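Local structure of type VI secretion system component (Escherichia coli O6, 2P5Z) at residues 448-456 with 462-470. The protein is a type VI secretion system component resembling the phage T4 tail proteins gp27 and gp5, and probably serves in a phage-tail-like injection device. Sequence-based numbering, arbitrary orientation.
Sequences AGTEVSIAF and DRPYIAGVK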
ATOM      1  N   ALA A 448     -13.109  38.980  19.072  1.00 89.40           N
ATOM      2  CA  ALA A 448     -12.295  37.757  18.942  1.00 84.24           C
ATOM      3  C   ALA A 448     -12.478  36.782  20.113  1.00 81.75           C
ATOM      4  O   ALA A 448     -11.729  36.826  21.094  1.00 79.69           O
ATOM      5  CB  ALA A 448     -10.847  38.089  18.850  1.00 86.36           C
ATOM      6  N   GLY A 449     -13.489  35.930  19.999  1.00 79.88           N
ATOM      7  CA  GLY A 449     -13.566  34.626  20.670  1.00 72.23           C
ATOM      8  C   GLY A 449     -14.129  33.768  19.543  1.00 70.47           C
ATOM      9  O   GLY A 449     -14.718  32.706  19.750  1.00 67.10           O
ATOM     10  N   THR A 450     -13.943  34.278  18.329  1.00 67.92           N
ATOM     11  CA  THR A 450     -14.612  33.790  17.141  1.00 68.32           C
ATOM     12  C   THR A 450     -13.983  32.499  16.592  1.00 68.79           C
ATOM     13  O   THR A 450     -12.793  32.229  16.800  1.00 63.76           O
ATOM     14  CB  THR A 450     -14.616  34.894  16.063  1.00 69.12           C
ATOM     15  OG1 THR A 450     -14.914  34.329  14.781  1.00 70.87           O
ATOM     16  CG2 THR A 450     -13.267  35.547  15.996  1.00 69.24           C
ATOM     17  N   GLU A 451     -14.797  31.709  15.897  1.00 68.76           N
ATOM     18  CA  GLU A 451     -14.352  30.431  15.358  1.00 69.75           C
ATOM     19  C   GLU A 451     -13.896  30.562  13.916  1.00 65.38           C
ATOM     20  O   GLU A 451     -14.636  31.037  13.054  1.00 64.67           O
ATOM     21  CB  GLU A 451     -15.428  29.353  15.505  1.00 70.42           C
ATOM     22  CG  GLU A 451     -15.594  28.858  16.944  1.00 75.85           C
ATOM     23  CD  GLU A 451     -16.771  27.894  17.129  1.00 78.85           C
ATOM     24  OE1 GLU A 451     -17.247  27.311  16.124  1.00 82.96           O
ATOM     25  OE2 GLU A 451     -17.223  27.719  18.288  1.00 80.69           O
ATOM     26  N   VAL A 452     -12.663  30.151  13.663  1.00 62.27           N
ATOM     27  CA  VAL A 452     -12.104  30.244  12.324  1.00 61.93           C
ATOM     28  C   VAL A 452     -11.774  28.882  11.721  1.00 61.20           C
ATOM     29  O   VAL A 452     -11.794  27.858  12.404  1.00 57.35           O
ATOM     30  CB  VAL A 452     -10.841  31.091  12.314  1.00 61.12           C
ATOM     31  CG1 VAL A 452     -11.197  32.546  12.558  1.00 61.43           C
ATOM     32  CG2 VAL A 452      -9.863  30.570  13.348  1.00 59.35           C
ATOM     33  N   SER A 453     -11.481  28.887  10.427  1.00 58.80           N
ATOM     34  CA  SER A 453     -11.054  27.685   9.745  1.00 55.30           C
ATOM     35  C   SER A 453      -9.595  27.812   9.380  1.00 56.29           C
ATOM     36  O   SER A 453      -9.186  28.807   8.776  1.00 58.87           O
ATOM     37  CB  SER A 453     -11.887  27.452   8.499  1.00 52.25           C
ATOM     38  OG  SER A 453     -13.082  26.786   8.854  1.00 52.71           O
ATOM     39  N   ILE A 454      -8.808  26.811   9.765  1.00 52.72           N
ATOM     40  CA  ILE A 454      -7.389  26.799   9.443  1.00 49.51           C
ATOM     41  C   ILE A 454      -7.088  25.883   8.249  1.00 47.02           C
ATOM     42  O   ILE A 454      -7.458  24.701   8.234  1.00 42.68           O
ATOM     43  CB  ILE A 454      -6.547  26.405  10.656  1.00 51.89           C
ATOM     44  CG1 ILE A 454      -6.972  27.230  11.869  1.00 50.91           C
ATOM     45  CG2 ILE A 454      -5.071  26.616  10.363  1.00 51.57           C
ATOM     46  CD1 ILE A 454      -6.577  28.681  11.763  1.00 51.70           C
ATOM     47  N   ALA A 455      -6.443  26.456   7.244  1.00 42.47           N
ATOM     48  CA  ALA A 455      -6.077  25.738   6.044  1.00 40.83           C
ATOM     49  C   ALA A 455      -4.561  25.703   5.935  1.00 40.03           C
ATOM     50  O   ALA A 455      -3.865  26.421   6.634  1.00 40.85           O
ATOM     51  CB  ALA A 455      -6.683  26.399   4.810  1.00 38.35           C
ATOM     52  N   PHE A 456      -4.052  24.861   5.040  1.00 41.25           N
ATOM     53  CA  PHE A 456      -2.634  24.555   5.009  1.00 39.36           C
ATOM     54  C   PHE A 456      -2.139  24.591   3.598  1.00 42.10           C
ATOM     55  O   PHE A 456      -2.657  23.888   2.728  1.00 44.96           O
ATOM     56  CB  PHE A 456      -2.383  23.183   5.627  1.00 35.75           C
ATOM     57  CG  PHE A 456      -2.753  23.103   7.081  1.00 29.77           C
ATOM     58  CD1 PHE A 456      -1.855  23.486   8.046  1.00 23.49           C
ATOM     59  CD2 PHE A 456      -4.015  22.688   7.469  1.00 29.03           C
ATOM     60  CE1 PHE A 456      -2.188  23.421   9.376  1.00 27.10           C
ATOM     61  CE2 PHE A 456      -4.354  22.633   8.804  1.00 32.97           C
ATOM     62  CZ  PHE A 456      -3.431  23.002   9.761  1.00 30.30           C
ATOM     63  N   ASP A 462       2.985  22.699   8.495  1.00 51.16           N
ATOM     64  CA  ASP A 462       3.753  23.836   8.984  1.00 53.05           C
ATOM     65  C   ASP A 462       3.570  25.094   8.125  1.00 55.29           C
ATOM     66  O   ASP A 462       4.383  26.020   8.158  1.00 54.19           O
ATOM     67  CB  ASP A 462       5.228  23.468   9.137  1.00 51.75           C
ATOM     68  CG  ASP A 462       5.453  22.375  10.188  1.00 55.52           C
ATOM     69  OD1 ASP A 462       4.739  22.353  11.233  1.00 48.74           O
ATOM     70  OD2 ASP A 462       6.348  21.524   9.953  1.00 57.41           O
ATOM     71  N   ARG A 463       2.481  25.133   7.366  1.00 54.97           N
ATOM     72  CA  ARG A 463       2.115  26.353   6.664  1.00 52.53           C
ATOM     73  C   ARG A 463       0.652  26.721   6.876  1.00 50.07           C
ATOM     74  O   ARG A 463      -0.111  26.771   5.911  1.00 51.43           O
ATOM     75  CB  ARG A 463       2.353  26.195   5.171  1.00 56.77           C
ATOM     76  CG  ARG A 463       3.786  26.191   4.716  1.00 60.29           C
ATOM     77  CD  ARG A 463       3.743  26.031   3.222  1.00 65.61           C
ATOM     78  NE  ARG A 463       5.012  26.263   2.555  1.00 71.02           N
ATOM     79  CZ  ARG A 463       5.145  26.325   1.231  1.00 74.02           C
ATOM     80  NH1 ARG A 463       4.085  26.184   0.445  1.00 72.92           N
ATOM     81  NH2 ARG A 463       6.340  26.529   0.692  1.00 76.48           N
ATOM     82  N   PRO A 464       0.250  27.001   8.127  1.00 47.80           N
ATOM     83  CA  PRO A 464      -1.168  27.233   8.304  1.00 47.70           C
ATOM     84  C   PRO A 464      -1.585  28.686   8.064  1.00 52.17           C
ATOM     85  O   PRO A 464      -0.789  29.618   8.249  1.00 53.36           O
ATOM     86  CB  PRO A 464      -1.388  26.867   9.767  1.00 44.60           C
ATOM     87  CG  PRO A 464      -0.096  27.159  10.419  1.00 43.41           C
ATOM     88  CD  PRO A 464       0.981  27.139   9.397  1.00 44.54           C
ATOM     89  N   TYR A 465      -2.836  28.871   7.662  1.00 51.01           N
ATOM     90  CA  TYR A 465      -3.391  30.197   7.521  1.00 49.90           C
ATOM     91  C   TYR A 465      -4.883  30.149   7.796  1.00 52.53           C
ATOM     92  O   TYR A 465      -5.479  29.068   7.805  1.00 50.61           O
ATOM     93  CB  TYR A 465      -3.071  30.815   6.150  1.00 51.41           C
ATOM     94  CG  TYR A 465      -3.740  30.145   4.984  1.00 53.94           C
ATOM     95  CD1 TYR A 465      -3.098  29.124   4.279  1.00 54.10           C
ATOM     96  CD2 TYR A 465      -5.015  30.539   4.564  1.00 52.33           C
ATOM     97  CE1 TYR A 465      -3.720  28.503   3.202  1.00 53.26           C
ATOM     98  CE2 TYR A 465      -5.642  29.925   3.494  1.00 51.60           C
ATOM     99  CZ  TYR A 465      -4.989  28.910   2.816  1.00 53.41           C
ATOM    100  OH  TYR A 465      -5.624  28.304   1.762  1.00 53.94           O
ATOM    101  N   ILE A 466      -5.482  31.322   8.015  1.00 55.62           N
ATOM    102  CA  ILE A 466      -6.937  31.437   8.219  1.00 55.46           C
ATOM    103  C   ILE A 466      -7.666  31.496   6.879  1.00 54.02           C
ATOM    104  O   ILE A 466      -7.330  32.315   6.031  1.00 51.63           O
ATOM    105  CB  ILE A 466      -7.286  32.679   9.067  1.00 53.14           C
ATOM    106  CG1 ILE A 466      -6.419  32.693  10.326  1.00 55.05           C
ATOM    107  CG2 ILE A 466      -8.751  32.690   9.443  1.00 46.77           C
ATOM    108  CD1 ILE A 466      -6.940  33.556  11.436  1.00 56.30           C
ATOM    109  N   ALA A 467      -8.654  30.626   6.688  1.00 54.16           N
ATOM    110  CA  ALA A 467      -9.317  30.532   5.388  1.00 57.33           C
ATOM    111  C   ALA A 467     -10.446  31.542   5.032  1.00 59.98           C
ATOM    112  O   ALA A 467     -10.340  32.134   3.964  1.00 64.58           O
ATOM    113  CB  ALA A 467      -9.679  29.064   5.013  1.00 56.97           C
ATOM    114  N   GLY A 468     -11.521  31.747   5.817  1.00 59.18           N
ATOM    115  CA  GLY A 468     -11.987  30.917   6.914  1.00 61.16           C
ATOM    116  C   GLY A 468     -12.499  31.573   8.189  1.00 63.40           C
ATOM    117  O   GLY A 468     -11.809  31.526   9.200  1.00 65.03           O
ATOM    118  N   VAL A 469     -13.705  32.155   8.175  1.00 61.92           N
ATOM    119  CA  VAL A 469     -14.404  32.516   9.443  1.00 63.35           C
ATOM    120  C   VAL A 469     -15.763  31.800   9.563  1.00 63.21           C
ATOM    121  O   VAL A 469     -16.595  31.882   8.659  1.00 62.53           O
ATOM    122  CB  VAL A 469     -14.608  34.056   9.636  1.00 63.82           C
ATOM    123  CG1 VAL A 469     -15.154  34.367  11.040  1.00 63.58           C
ATOM    124  CG2 VAL A 469     -13.317  34.829   9.396  1.00 64.10           C
ATOM    125  N   LYS A 470     -15.993  31.099  10.667  1.00 65.10           N
ATOM    126  CA  LYS A 470     -17.234  30.330  10.805  1.00 70.22           C
ATOM    127  C   LYS A 470     -18.376  31.132  11.428  1.00 70.75           C
ATOM    128  O   LYS A 470     -18.711  30.942  12.597  1.00 69.87           O
ATOM    129  CB  LYS A 470     -16.993  29.040  11.590  1.00 72.78           C
ATOM    130  CG  LYS A 470     -15.976  28.119  10.931  1.00 77.80           C
ATOM    131  CD  LYS A 470     -16.271  26.646  11.203  1.00 79.51           C
ATOM    132  CE  LYS A 470     -15.921  26.256  12.625  1.00 80.85           C
ATOM    133  NZ  LYS A 470     -16.396  24.871  12.917  1.00 82.82           N
TER
HETATM  134  O   HOH W   1     -17.386  32.238  14.675  1.00 66.11           O
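V452, I454 and F456 of strand 451-456 face V469, I466 and P464 of strand 464-469 as non-hydrogen-bonded pairs of an antiparallel hairpin, the short strand axes 4.3 Å apart at 151°. Between V452 and I454 the register slips by one residue, a beta bulge formed at A467 and G468, which are joined by a cis peptide. G468 has positive phi (139°), which favours glycine. The hydrogen bonds either side of the slip differ: A467 N meets S453 O at 2.8 Å almost head-on, whereas S453 N reaches G468 O from well above the carbonyl plane. A455 and Y465 exchange two backbone hydrogen bonds.

Beta-branched V452, I454 and I466 suit an extended strand packing on an apolar face: V452 and I454 pack on V411, I454, P464 and I466 on V429, and F456 on L387; V469, at the end, is exposed. P464 fits a non-hydrogen-bonded pair, where its N need not donate to strand 451-456. I454 CG2, anti to the backbone N, lies alongside the proline ring, 3.7 Å from P464 CB. F456 CE1 comes within 3.6 Å of P464 CB, obliquely to the ring. V452 CB sits 3.9 Å from I466 CG2.

On the other face small A455 leaves space for the Y465 ring. With CG between the backbone N and carbonyl carbon (chi1 68°), the ring folds back over the partner strand, and A455 CB makes a CH-pi contact 4.0 Å from its centroid.

At the far end K470 N donates a hydrogen bond to E451 O (2.7 Å), and a water links E451 N to K470 O. Their side-chain charges stay 4.1 Å apart (E451 OE1 to K470 NZ); E451 forms a salt bridge with R390, and K470 one with E457 of a third subunit. This OB-domain hairpin therefore joins an apolar interior to subunit contacts: that salt bridge, Y465 on T386 of a second subunit and S453 on Y465 of the third.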